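Local atomic coordinates of endoglucanase EG-II (Hypocrea jecorina, PDB entry 3QR3), a protein that hydrolyses internal beta-1,4-glucosidic bonds of cellulose, acting as an endoglucanase of glycosyl hydrolase family 5. Residues V142-M147 with A172-Q177; T157-V162 with A198-Q203; E164-I169 with I179-N184. All coordinates share one frame; numbering follows the deposited sequence.

Interaction 1. Residues V142-M147 with A172-Q177; sequences VWFGIM and AGATSQ
Ala-174 and Gln-177 meet the ring of Phe-144 from the loop that follows helix 155-171. Gly-173 leads into this loop. It has a positive phi of 105° and closes the helix in a Schellman motif. At these backbone angles a CB would collide with the carbonyl O of Ala-172, which explains the glycine. Ala-174 comes next, at the centre of an inverse gamma turn, and its methyl CB lies 3.7 Å from Phe-144 CZ. Ser-176 gives its backbone N to Gln-177 OE1 in a weak bond of 3.1 Å. Gln-177 carries most of the contact. Its CB sits at the ring edge of Phe-144, 3.4 Å from CE2. The chain bends at chi2 (86°). The bend brings CD in plane with the ring, also at its edge, while the amide plane is turned 69° from the ring plane. Gln-177 CG also lies 3.1 Å from the backbone O of Val-142. The amide NE2 is hydrogen-bonded to the backbone O of Ala-137 and of Gln-139, so the nitrogen of this buried amide is satisfied outside the two segments. Phe-144 lies on strand 142-145 of the TIM barrel. Its side chain also touches Ile-169 of helix 155-171 and Ile-179 of strand 179-182. The loop thus packs against the strand that precedes its helix, beside helix 122-136, whose Tyr-136 meets Val-142.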
ATOM      1  N   VAL A 142       7.148 -10.656   2.531  1.00 14.64           N
ATOM      2  CA  VAL A 142       6.186 -10.168   1.555  1.00 17.20           C
ATOM      3  C   VAL A 142       4.856  -9.964   2.286  1.00 19.42           C
ATOM      4  O   VAL A 142       4.403 -10.825   3.036  1.00 21.69           O
ATOM      5  CB  VAL A 142       6.027 -11.145   0.376  1.00 17.10           C
ATOM      6  CG1 VAL A 142       4.833 -10.765  -0.497  1.00 18.53           C
ATOM      7  CG2 VAL A 142       7.305 -11.183  -0.448  1.00 18.58           C
ATOM      8  N   TRP A 143       4.251  -8.807   2.083  1.00 20.91           N
ATOM      9  CA  TRP A 143       3.028  -8.436   2.786  1.00 15.27           C
ATOM     10  C   TRP A 143       1.951  -8.372   1.703  1.00 17.87           C
ATOM     11  O   TRP A 143       2.157  -7.717   0.678  1.00 17.35           O
ATOM     12  CB  TRP A 143       3.255  -7.064   3.434  1.00 15.04           C
ATOM     13  CG  TRP A 143       2.111  -6.507   4.212  1.00 14.11           C
ATOM     14  CD1 TRP A 143       0.809  -6.413   3.811  1.00 15.82           C
ATOM     15  CD2 TRP A 143       2.172  -5.927   5.520  1.00 17.64           C
ATOM     16  NE1 TRP A 143       0.049  -5.833   4.806  1.00 21.70           N
ATOM     17  CE2 TRP A 143       0.863  -5.526   5.863  1.00 17.44           C
ATOM     18  CE3 TRP A 143       3.202  -5.727   6.443  1.00 16.60           C
ATOM     19  CZ2 TRP A 143       0.563  -4.927   7.084  1.00 16.18           C
ATOM     20  CZ3 TRP A 143       2.905  -5.129   7.649  1.00 18.14           C
ATOM     21  CH2 TRP A 143       1.595  -4.732   7.960  1.00 16.51           C
ATOM     22  N   PHE A 144       0.826  -9.065   1.896  1.00 16.56           N
ATOM     23  CA  PHE A 144      -0.196  -9.158   0.844  1.00 17.65           C
ATOM     24  C   PHE A 144      -1.232  -8.023   0.933  1.00 19.33           C
ATOM     25  O   PHE A 144      -2.133  -8.053   1.775  1.00 17.08           O
ATOM     26  CB  PHE A 144      -0.882 -10.535   0.864  1.00 17.16           C
ATOM     27  CG  PHE A 144       0.055 -11.688   0.604  1.00 19.85           C
ATOM     28  CD1 PHE A 144       0.315 -12.113  -0.688  1.00 35.52           C
ATOM     29  CD2 PHE A 144       0.676 -12.349   1.654  1.00 18.88           C
ATOM     30  CE1 PHE A 144       1.177 -13.175  -0.931  1.00 34.73           C
ATOM     31  CE2 PHE A 144       1.536 -13.409   1.416  1.00 21.37           C
ATOM     32  CZ  PHE A 144       1.791 -13.817   0.123  1.00 23.15           C
ATOM     33  N   GLY A 145      -1.080  -7.021   0.069  1.00 13.96           N
ATOM     34  CA  GLY A 145      -1.960  -5.859   0.037  1.00 15.60           C
ATOM     35  C   GLY A 145      -3.144  -6.091  -0.884  1.00 20.26           C
ATOM     36  O   GLY A 145      -3.154  -5.693  -2.070  1.00 18.87           O
ATOM     37  N   ILE A 146      -4.152  -6.746  -0.326  1.00 13.06           N
ATOM     38  CA  ILE A 146      -5.262  -7.311  -1.099  1.00 15.38           C
ATOM     39  C   ILE A 146      -5.841  -6.395  -2.174  1.00 15.42           C
ATOM     40  O   ILE A 146      -6.064  -6.824  -3.313  1.00 17.63           O
ATOM     41  CB  ILE A 146      -6.375  -7.805  -0.144  1.00 15.00           C
ATOM     42  CG1 ILE A 146      -5.872  -9.019   0.634  1.00 11.22           C
ATOM     43  CG2 ILE A 146      -7.646  -8.154  -0.911  1.00 15.89           C
ATOM     44  CD1 ILE A 146      -6.966  -9.710   1.494  1.00 15.11           C
ATOM     45  N   MET A 147      -6.076  -5.137  -1.826  1.00 17.60           N
ATOM     46  CA  MET A 147      -6.712  -4.217  -2.755  1.00 18.71           C
ATOM     47  C   MET A 147      -6.545  -2.767  -2.334  1.00 20.62           C
ATOM     48  O   MET A 147      -6.728  -2.420  -1.177  1.00 18.33           O
ATOM     49  CB  MET A 147      -8.201  -4.545  -2.916  1.00 19.97           C
ATOM     50  CG  MET A 147      -8.931  -3.645  -3.919  1.00 12.79           C
ATOM     51  SD  MET A 147      -8.202  -3.686  -5.570  1.00 16.40           S
ATOM     52  CE  MET A 147      -8.218  -5.447  -5.872  1.00 19.59           C
ATOM     53  N   ALA A 172      -2.488 -21.601  -0.098  1.00 19.60           N
ATOM     54  CA  ALA A 172      -1.405 -21.704  -1.077  1.00 20.26           C
ATOM     55  C   ALA A 172      -0.047 -21.867  -0.401  1.00 28.14           C
ATOM     56  O   ALA A 172       0.974 -22.014  -1.072  1.00 27.09           O
ATOM     57  CB  ALA A 172      -1.394 -20.489  -1.978  1.00 20.80           C
ATOM     58  N   GLY A 173      -0.030 -21.822   0.926  1.00 21.51           N
ATOM     59  CA  GLY A 173       1.210 -22.013   1.664  1.00 20.47           C
ATOM     60  C   GLY A 173       1.804 -20.746   2.257  1.00 19.94           C
ATOM     61  O   GLY A 173       2.801 -20.807   2.979  1.00 22.74           O
ATOM     62  N   ALA A 174       1.204 -19.591   1.966  1.00 23.63           N
ATOM     63  CA  ALA A 174       1.698 -18.334   2.536  1.00 18.83           C
ATOM     64  C   ALA A 174       1.112 -18.118   3.925  1.00 24.53           C
ATOM     65  O   ALA A 174       0.193 -17.316   4.118  1.00 21.34           O
ATOM     66  CB  ALA A 174       1.388 -17.142   1.613  1.00 20.38           C
ATOM     67  N   THR A 175       1.660 -18.837   4.896  1.00 21.51           N
ATOM     68  CA  THR A 175       1.053 -18.923   6.212  1.00 26.98           C
ATOM     69  C   THR A 175       1.712 -18.005   7.230  1.00 22.76           C
ATOM     70  O   THR A 175       1.147 -17.770   8.297  1.00 23.16           O
ATOM     71  CB  THR A 175       1.094 -20.368   6.749  1.00 25.49           C
ATOM     72  OG1 THR A 175       2.452 -20.817   6.798  1.00 29.95           O
ATOM     73  CG2 THR A 175       0.295 -21.287   5.843  1.00 22.90           C
ATOM     74  N   SER A 176       2.894 -17.485   6.907  1.00 18.42           N
ATOM     75  CA  SER A 176       3.634 -16.665   7.865  1.00 22.38           C
ATOM     76  C   SER A 176       3.426 -15.162   7.653  1.00 27.63           C
ATOM     77  O   SER A 176       3.736 -14.366   8.529  1.00 22.17           O
ATOM     78  CB  SER A 176       5.131 -16.981   7.783  1.00 27.64           C
ATOM     79  OG  SER A 176       5.682 -16.499   6.563  1.00 26.58           O
ATOM     80  N   GLN A 177       2.904 -14.780   6.490  1.00 20.50           N
ATOM     81  CA  GLN A 177       2.948 -13.384   6.060  1.00 20.78           C
ATOM     82  C   GLN A 177       1.829 -12.522   6.635  1.00 19.39           C
ATOM     83  O   GLN A 177       0.753 -13.023   6.952  1.00 16.84           O
ATOM     84  CB  GLN A 177       2.888 -13.312   4.526  1.00 20.52           C
ATOM     85  CG  GLN A 177       4.132 -13.822   3.812  1.00 20.89           C
ATOM     86  CD  GLN A 177       4.131 -15.331   3.578  1.00 21.75           C
ATOM     87  OE1 GLN A 177       3.309 -16.065   4.127  1.00 19.70           O
ATOM     88  NE2 GLN A 177       5.061 -15.797   2.755  1.00 21.83           N
TER

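Interaction 2. Residues T157-V162 with A198-Q203; sequences TWAATV and AAALSQ
Ala-159 and Ala-200 meet methyl to methyl, with CB to CB at 3.8 Å. The small side chains let the two helices come close: the CA atoms of Ala-159 and Leu-201 are 5.6 Å apart. Leu-201 adds a branch to the contact. Its CD2 lies 4.1 Å from Ala-159 CA and 4.2 Å from Val-162 CG2. Leu-201 CG stands anti to the carbonyl carbon (chi1 -67°), and from there CD2 extends to both residues of helix 155-171. No hydrogen bond crosses between the segments. In the TIM barrel, helix 155-171 follows strand 142-145, and the short helix 197-201 comes after strand 179-182. The contact therefore joins elements of successive beta-alpha units. Further out, Val-162 CG2 rests over one face of the Trp-158 ring, 3.4 Å above its plane and offset toward the rim. The indole NE1 is hydrogen-bonded to the backbone O of Pro-182. On the C-terminal side of the short helix, Ser-202 OG donates a hydrogen bond to Ala-198 O at 2.7 Å from above the carbonyl plane. Ser-202 N reaches the same oxygen from the opposite face. Gln-203 NE2 donates a hydrogen bond to Ala-199 O at 2.8 Å. Leu-201 and Ser-202 also touch Phe-216 of strand 214-219.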
ATOM      1  N   THR A 157     -20.654  -7.777   1.088  1.00 18.97           N
ATOM      2  CA  THR A 157     -20.167  -8.629   0.016  1.00 17.50           C
ATOM      3  C   THR A 157     -18.647  -8.527  -0.124  1.00 15.59           C
ATOM      4  O   THR A 157     -17.967  -9.542  -0.284  1.00 16.68           O
ATOM      5  CB  THR A 157     -20.864  -8.282  -1.303  1.00 23.75           C
ATOM      6  OG1 THR A 157     -22.276  -8.269  -1.078  1.00 27.12           O
ATOM      7  CG2 THR A 157     -20.526  -9.302  -2.381  1.00 19.00           C
ATOM      8  N   TRP A 158     -18.113  -7.309  -0.041  1.00 16.78           N
ATOM      9  CA  TRP A 158     -16.652  -7.120  -0.092  1.00 18.04           C
ATOM     10  C   TRP A 158     -15.901  -7.911   0.998  1.00 21.21           C
ATOM     11  O   TRP A 158     -14.894  -8.565   0.714  1.00 19.37           O
ATOM     12  CB  TRP A 158     -16.278  -5.629  -0.050  1.00 17.34           C
ATOM     13  CG  TRP A 158     -14.785  -5.377  -0.073  1.00 19.05           C
ATOM     14  CD1 TRP A 158     -14.037  -4.769   0.897  1.00 20.74           C
ATOM     15  CD2 TRP A 158     -13.866  -5.735  -1.116  1.00 18.57           C
ATOM     16  NE1 TRP A 158     -12.717  -4.722   0.518  1.00 15.96           N
ATOM     17  CE2 TRP A 158     -12.584  -5.311  -0.708  1.00 15.68           C
ATOM     18  CE3 TRP A 158     -14.004  -6.370  -2.352  1.00 14.62           C
ATOM     19  CZ2 TRP A 158     -11.452  -5.509  -1.489  1.00 18.10           C
ATOM     20  CZ3 TRP A 158     -12.875  -6.565  -3.126  1.00 17.28           C
ATOM     21  CH2 TRP A 158     -11.617  -6.133  -2.691  1.00 14.22           C
ATOM     22  N   ALA A 159     -16.386  -7.860   2.239  1.00 16.63           N
ATOM     23  CA  ALA A 159     -15.756  -8.617   3.326  1.00 18.04           C
ATOM     24  C   ALA A 159     -15.700 -10.121   3.044  1.00 20.10           C
ATOM     25  O   ALA A 159     -14.726 -10.787   3.392  1.00 20.60           O
ATOM     26  CB  ALA A 159     -16.480  -8.363   4.658  1.00 20.28           C
ATOM     27  N   ALA A 160     -16.757 -10.657   2.435  1.00 20.68           N
ATOM     28  CA  ALA A 160     -16.776 -12.056   2.019  1.00 16.39           C
ATOM     29  C   ALA A 160     -15.690 -12.319   0.980  1.00 17.01           C
ATOM     30  O   ALA A 160     -14.959 -13.309   1.065  1.00 19.80           O
ATOM     31  CB  ALA A 160     -18.154 -12.431   1.458  1.00 15.14           C
ATOM     32  N   THR A 161     -15.590 -11.423   0.000  1.00 19.57           N
ATOM     33  CA  THR A 161     -14.548 -11.507  -1.025  1.00 18.80           C
ATOM     34  C   THR A 161     -13.182 -11.513  -0.357  1.00 15.35           C
ATOM     35  O   THR A 161     -12.319 -12.358  -0.658  1.00 16.13           O
ATOM     36  CB  THR A 161     -14.656 -10.327  -2.021  1.00 21.62           C
ATOM     37  OG1 THR A 161     -15.907 -10.411  -2.713  1.00 18.74           O
ATOM     38  CG2 THR A 161     -13.493 -10.326  -3.040  1.00 15.40           C
ATOM     39  N   VAL A 162     -12.983 -10.572   0.562  1.00 14.59           N
ATOM     40  CA  VAL A 162     -11.715 -10.490   1.278  1.00 13.82           C
ATOM     41  C   VAL A 162     -11.415 -11.796   2.019  1.00 17.26           C
ATOM     42  O   VAL A 162     -10.278 -12.275   2.006  1.00 12.47           O
ATOM     43  CB  VAL A 162     -11.657  -9.264   2.235  1.00 17.79           C
ATOM     44  CG1 VAL A 162     -10.402  -9.315   3.117  1.00 15.76           C
ATOM     45  CG2 VAL A 162     -11.693  -7.947   1.434  1.00 13.34           C
ATOM     46  N   ALA A 198     -14.813  -1.665   9.541  1.00 16.44           N
ATOM     47  CA  ALA A 198     -14.144  -2.271  10.682  1.00 22.08           C
ATOM     48  C   ALA A 198     -14.899  -3.515  11.162  1.00 19.54           C
ATOM     49  O   ALA A 198     -14.311  -4.591  11.321  1.00 19.70           O
ATOM     50  CB  ALA A 198     -13.981  -1.248  11.820  1.00 18.57           C
ATOM     51  N   ALA A 199     -16.206  -3.382  11.358  1.00 18.54           N
ATOM     52  CA  ALA A 199     -16.990  -4.507  11.884  1.00 22.26           C
ATOM     53  C   ALA A 199     -17.011  -5.679  10.906  1.00 21.36           C
ATOM     54  O   ALA A 199     -16.764  -6.830  11.291  1.00 18.06           O
ATOM     55  CB  ALA A 199     -18.414  -4.072  12.237  1.00 17.95           C
ATOM     56  N   ALA A 200     -17.296  -5.391   9.640  1.00 19.70           N
ATOM     57  CA  ALA A 200     -17.361  -6.452   8.639  1.00 16.29           C
ATOM     58  C   ALA A 200     -16.015  -7.178   8.502  1.00 19.26           C
ATOM     59  O   ALA A 200     -15.960  -8.405   8.486  1.00 11.61           O
ATOM     60  CB  ALA A 200     -17.806  -5.890   7.289  1.00 14.86           C
ATOM     61  N   LEU A 201     -14.929  -6.416   8.396  1.00 17.45           N
ATOM     62  CA  LEU A 201     -13.612  -7.016   8.195  1.00 15.28           C
ATOM     63  C   LEU A 201     -13.083  -7.731   9.439  1.00 15.46           C
ATOM     64  O   LEU A 201     -12.219  -8.609   9.341  1.00 15.10           O
ATOM     65  CB  LEU A 201     -12.615  -5.966   7.714  1.00 15.99           C
ATOM     66  CG  LEU A 201     -12.924  -5.425   6.321  1.00 14.79           C
ATOM     67  CD1 LEU A 201     -12.056  -4.205   6.010  1.00 18.10           C
ATOM     68  CD2 LEU A 201     -12.746  -6.519   5.264  1.00 17.66           C
ATOM     69  N   SER A 202     -13.588  -7.350  10.609  1.00 16.02           N
ATOM     70  CA  SER A 202     -13.211  -8.025  11.846  1.00 15.81           C
ATOM     71  C   SER A 202     -13.595  -9.505  11.866  1.00 20.56           C
ATOM     72  O   SER A 202     -13.073 -10.269  12.682  1.00 19.59           O
ATOM     73  CB  SER A 202     -13.821  -7.319  13.064  1.00 16.55           C
ATOM     74  OG  SER A 202     -13.163  -6.086  13.308  1.00 20.34           O
ATOM     75  N   GLN A 203     -14.501  -9.909  10.976  1.00 18.83           N
ATOM     76  CA  GLN A 203     -14.998 -11.288  10.953  1.00 19.47           C
ATOM     77  C   GLN A 203     -14.110 -12.197  10.099  1.00 27.50           C
ATOM     78  O   GLN A 203     -14.295 -13.414  10.078  1.00 23.79           O
ATOM     79  CB  GLN A 203     -16.439 -11.332  10.428  1.00 17.80           C
ATOM     80  CG  GLN A 203     -17.364 -10.258  11.013  1.00 19.83           C
ATOM     81  CD  GLN A 203     -17.276 -10.162  12.529  1.00 23.78           C
ATOM     82  OE1 GLN A 203     -17.222 -11.176  13.224  1.00 26.56           O
ATOM     83  NE2 GLN A 203     -17.263  -8.933  13.049  1.00 20.28           N
TER

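Interaction 3. Residues E164-I169 with I179-N184; sequences EVVTAI and ISLPGN
Val-166 overlaps two side chains of strand 179-182 with one methyl. Its CG2 lies 4.0 Å from Ile-179 CG2 and equally far from Leu-181 CD2. The valine crosses Ile-179 obliquely and Leu-181 at about a right angle. With chi1 at 167°, Val-166 CG2 is anti to the carbonyl carbon, and this is the branch that faces the strand. One turn later on the helix, Ile-169 reaches toward Ile-179 tip to tip. Its CG2 lies 3.8 Å from Ile-179 CD1. Ile-169 CD1 approaches the same methyl at 4.1 Å, so the tip of Ile-179 meets both branches. This is the helix-to-strand packing of a TIM barrel, between helix 155-171 and the strand that follows it. The segment axes run antiparallel, at 173°, and come within 10.1 Å. Ile-179 points toward the helix and Leu-181 reaches it with CD2, while Ser-180 between them points away. An alanine in place of Ile-179 would remove both outer methyls and is likely to open a gap beneath Val-166 and Ile-169. Leu-214 of the neighbouring strand 214-219 touches Val-166, Ile-179 and Leu-181. Arg-170 lies against Ile-179 as well. On the other face of the strand, Ser-180 OG is hydrogen-bonded to Trp-143 NE1 and to Asp-217 OD2.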
ATOM      1  N   GLU A 164     -12.453 -14.828   1.213  1.00 14.46           N
ATOM      2  CA  GLU A 164     -12.058 -15.814   0.210  1.00 21.47           C
ATOM      3  C   GLU A 164     -10.585 -15.624  -0.203  1.00 17.81           C
ATOM      4  O   GLU A 164      -9.852 -16.585  -0.421  1.00 16.95           O
ATOM      5  CB  GLU A 164     -12.971 -15.735  -1.023  1.00 21.65           C
ATOM      6  CG  GLU A 164     -14.400 -16.272  -0.819  1.00 27.00           C
ATOM      7  CD  GLU A 164     -15.075 -16.614  -2.148  1.00 51.10           C
ATOM      8  OE1 GLU A 164     -14.349 -16.965  -3.111  1.00 50.91           O
ATOM      9  OE2 GLU A 164     -16.322 -16.533  -2.234  1.00 52.79           O
ATOM     10  N   VAL A 165     -10.150 -14.381  -0.320  1.00 15.28           N
ATOM     11  CA  VAL A 165      -8.745 -14.123  -0.656  1.00 16.23           C
ATOM     12  C   VAL A 165      -7.805 -14.588   0.458  1.00 15.56           C
ATOM     13  O   VAL A 165      -6.838 -15.307   0.209  1.00 16.81           O
ATOM     14  CB  VAL A 165      -8.503 -12.640  -0.979  1.00 17.40           C
ATOM     15  CG1 VAL A 165      -7.007 -12.350  -1.127  1.00 17.78           C
ATOM     16  CG2 VAL A 165      -9.243 -12.273  -2.262  1.00 13.15           C
ATOM     17  N   VAL A 166      -8.094 -14.199   1.693  1.00 16.14           N
ATOM     18  CA  VAL A 166      -7.274 -14.662   2.817  1.00 19.66           C
ATOM     19  C   VAL A 166      -7.181 -16.194   2.848  1.00 19.22           C
ATOM     20  O   VAL A 166      -6.106 -16.765   3.037  1.00 19.35           O
ATOM     21  CB  VAL A 166      -7.789 -14.137   4.167  1.00 20.12           C
ATOM     22  CG1 VAL A 166      -7.123 -14.894   5.320  1.00 14.72           C
ATOM     23  CG2 VAL A 166      -7.525 -12.633   4.281  1.00 16.62           C
ATOM     24  N   THR A 167      -8.306 -16.862   2.634  1.00 18.44           N
ATOM     25  CA  THR A 167      -8.298 -18.319   2.618  1.00 24.86           C
ATOM     26  C   THR A 167      -7.404 -18.844   1.501  1.00 17.70           C
ATOM     27  O   THR A 167      -6.637 -19.788   1.697  1.00 19.28           O
ATOM     28  CB  THR A 167      -9.715 -18.887   2.469  1.00 24.38           C
ATOM     29  OG1 THR A 167     -10.541 -18.350   3.506  1.00 18.59           O
ATOM     30  CG2 THR A 167      -9.701 -20.420   2.559  1.00 23.12           C
ATOM     31  N   ALA A 168      -7.488 -18.218   0.332  1.00 19.60           N
ATOM     32  CA  ALA A 168      -6.670 -18.653  -0.798  1.00 25.79           C
ATOM     33  C   ALA A 168      -5.184 -18.469  -0.516  1.00 21.55           C
ATOM     34  O   ALA A 168      -4.362 -19.320  -0.863  1.00 20.17           O
ATOM     35  CB  ALA A 168      -7.067 -17.920  -2.066  1.00 20.17           C
ATOM     36  N   ILE A 169      -4.841 -17.352   0.114  1.00 16.72           N
ATOM     37  CA  ILE A 169      -3.442 -17.040   0.358  1.00 19.15           C
ATOM     38  C   ILE A 169      -2.845 -18.058   1.333  1.00 19.34           C
ATOM     39  O   ILE A 169      -1.751 -18.565   1.118  1.00 21.47           O
ATOM     40  CB  ILE A 169      -3.290 -15.617   0.925  1.00 17.56           C
ATOM     41  CG1 ILE A 169      -3.671 -14.584  -0.141  1.00 20.38           C
ATOM     42  CG2 ILE A 169      -1.880 -15.395   1.450  1.00 16.79           C
ATOM     43  CD1 ILE A 169      -3.628 -13.157   0.348  1.00 16.49           C
ATOM     44  N   ILE A 179      -1.192  -9.943   6.048  1.00 17.50           N
ATOM     45  CA  ILE A 179      -2.175  -9.724   4.994  1.00 17.24           C
ATOM     46  C   ILE A 179      -3.010  -8.490   5.352  1.00 20.65           C
ATOM     47  O   ILE A 179      -3.482  -8.369   6.472  1.00 17.99           O
ATOM     48  CB  ILE A 179      -3.108 -10.943   4.815  1.00 18.24           C
ATOM     49  CG1 ILE A 179      -2.302 -12.202   4.496  1.00 17.35           C
ATOM     50  CG2 ILE A 179      -4.118 -10.687   3.703  1.00 19.00           C
ATOM     51  CD1 ILE A 179      -3.161 -13.471   4.434  1.00 17.77           C
ATOM     52  N   SER A 180      -3.171  -7.570   4.403  1.00 20.11           N
ATOM     53  CA  SER A 180      -3.979  -6.370   4.610  1.00 16.69           C
ATOM     54  C   SER A 180      -5.464  -6.643   4.454  1.00 21.09           C
ATOM     55  O   SER A 180      -5.869  -7.395   3.568  1.00 24.09           O
ATOM     56  CB  SER A 180      -3.620  -5.309   3.570  1.00 22.44           C
ATOM     57  OG  SER A 180      -2.321  -4.802   3.773  1.00 25.88           O
ATOM     58  N   LEU A 181      -6.274  -6.006   5.300  1.00 15.26           N
ATOM     59  CA  LEU A 181      -7.725  -6.005   5.134  1.00 20.94           C
ATOM     60  C   LEU A 181      -8.186  -4.574   4.818  1.00 18.99           C
ATOM     61  O   LEU A 181      -8.239  -3.727   5.710  1.00 17.22           O
ATOM     62  CB  LEU A 181      -8.409  -6.519   6.412  1.00 15.94           C
ATOM     63  CG  LEU A 181      -7.919  -7.862   6.969  1.00 23.30           C
ATOM     64  CD1 LEU A 181      -8.651  -8.233   8.252  1.00 21.05           C
ATOM     65  CD2 LEU A 181      -8.065  -8.977   5.920  1.00 18.57           C
ATOM     66  N   PRO A 182      -8.505  -4.290   3.542  1.00 22.00           N
ATOM     67  CA  PRO A 182      -8.910  -2.922   3.186  1.00 19.06           C
ATOM     68  C   PRO A 182     -10.421  -2.696   3.185  1.00 18.58           C
ATOM     69  O   PRO A 182     -11.178  -3.550   2.713  1.00 21.05           O
ATOM     70  CB  PRO A 182      -8.357  -2.778   1.771  1.00 18.79           C
ATOM     71  CG  PRO A 182      -8.576  -4.186   1.188  1.00 19.99           C
ATOM     72  CD  PRO A 182      -8.364  -5.150   2.347  1.00 14.14           C
ATOM     73  N   GLY A 183     -10.847  -1.541   3.686  1.00 17.89           N
ATOM     74  CA  GLY A 183     -12.260  -1.218   3.779  1.00 15.05           C
ATOM     75  C   GLY A 183     -12.756  -0.245   2.720  1.00 26.39           C
ATOM     76  O   GLY A 183     -12.025   0.099   1.780  1.00 18.58           O
ATOM     77  N   ASN A 184     -14.001   0.205   2.893  1.00 19.16           N
ATOM     78  CA  ASN A 184     -14.690   1.096   1.955  1.00 19.17           C
ATOM     79  C   ASN A 184     -14.201   2.543   2.048  1.00 18.48           C
ATOM     80  O   ASN A 184     -13.248   2.844   2.764  1.00 16.70           O
ATOM     81  CB  ASN A 184     -16.194   1.054   2.248  1.00 17.04           C
ATOM     82  CG  ASN A 184     -17.047   0.897   1.002  1.00 25.54           C
ATOM     83  OD1 ASN A 184     -16.563   0.968  -0.139  1.00 19.30           O
ATOM     84  ND2 ASN A 184     -18.336   0.676   1.216  1.00 25.61           N
TER

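In the fold
Of the elements joined here, strand 142-145 comes first and leads into helix 155-171. Interaction 1 closes the loop from this strand to the turn after the helix. Interaction 2 starts inside that loop, at 157-162, and ends beyond it at 198-203, so the two cross. Interaction 3 links 164-169 to 179-184. It lies wholly within the span of interaction 2 and also crosses interaction 1. Interactions 2 and 3 share helix 155-171, and their centres are about 8 Å apart. Backbone pairing of Phe-144 with Ser-180 joins strands 142-145 and 179-182. Together the contacts tie these two barrel strands, their connecting helix and the short helix 197-201.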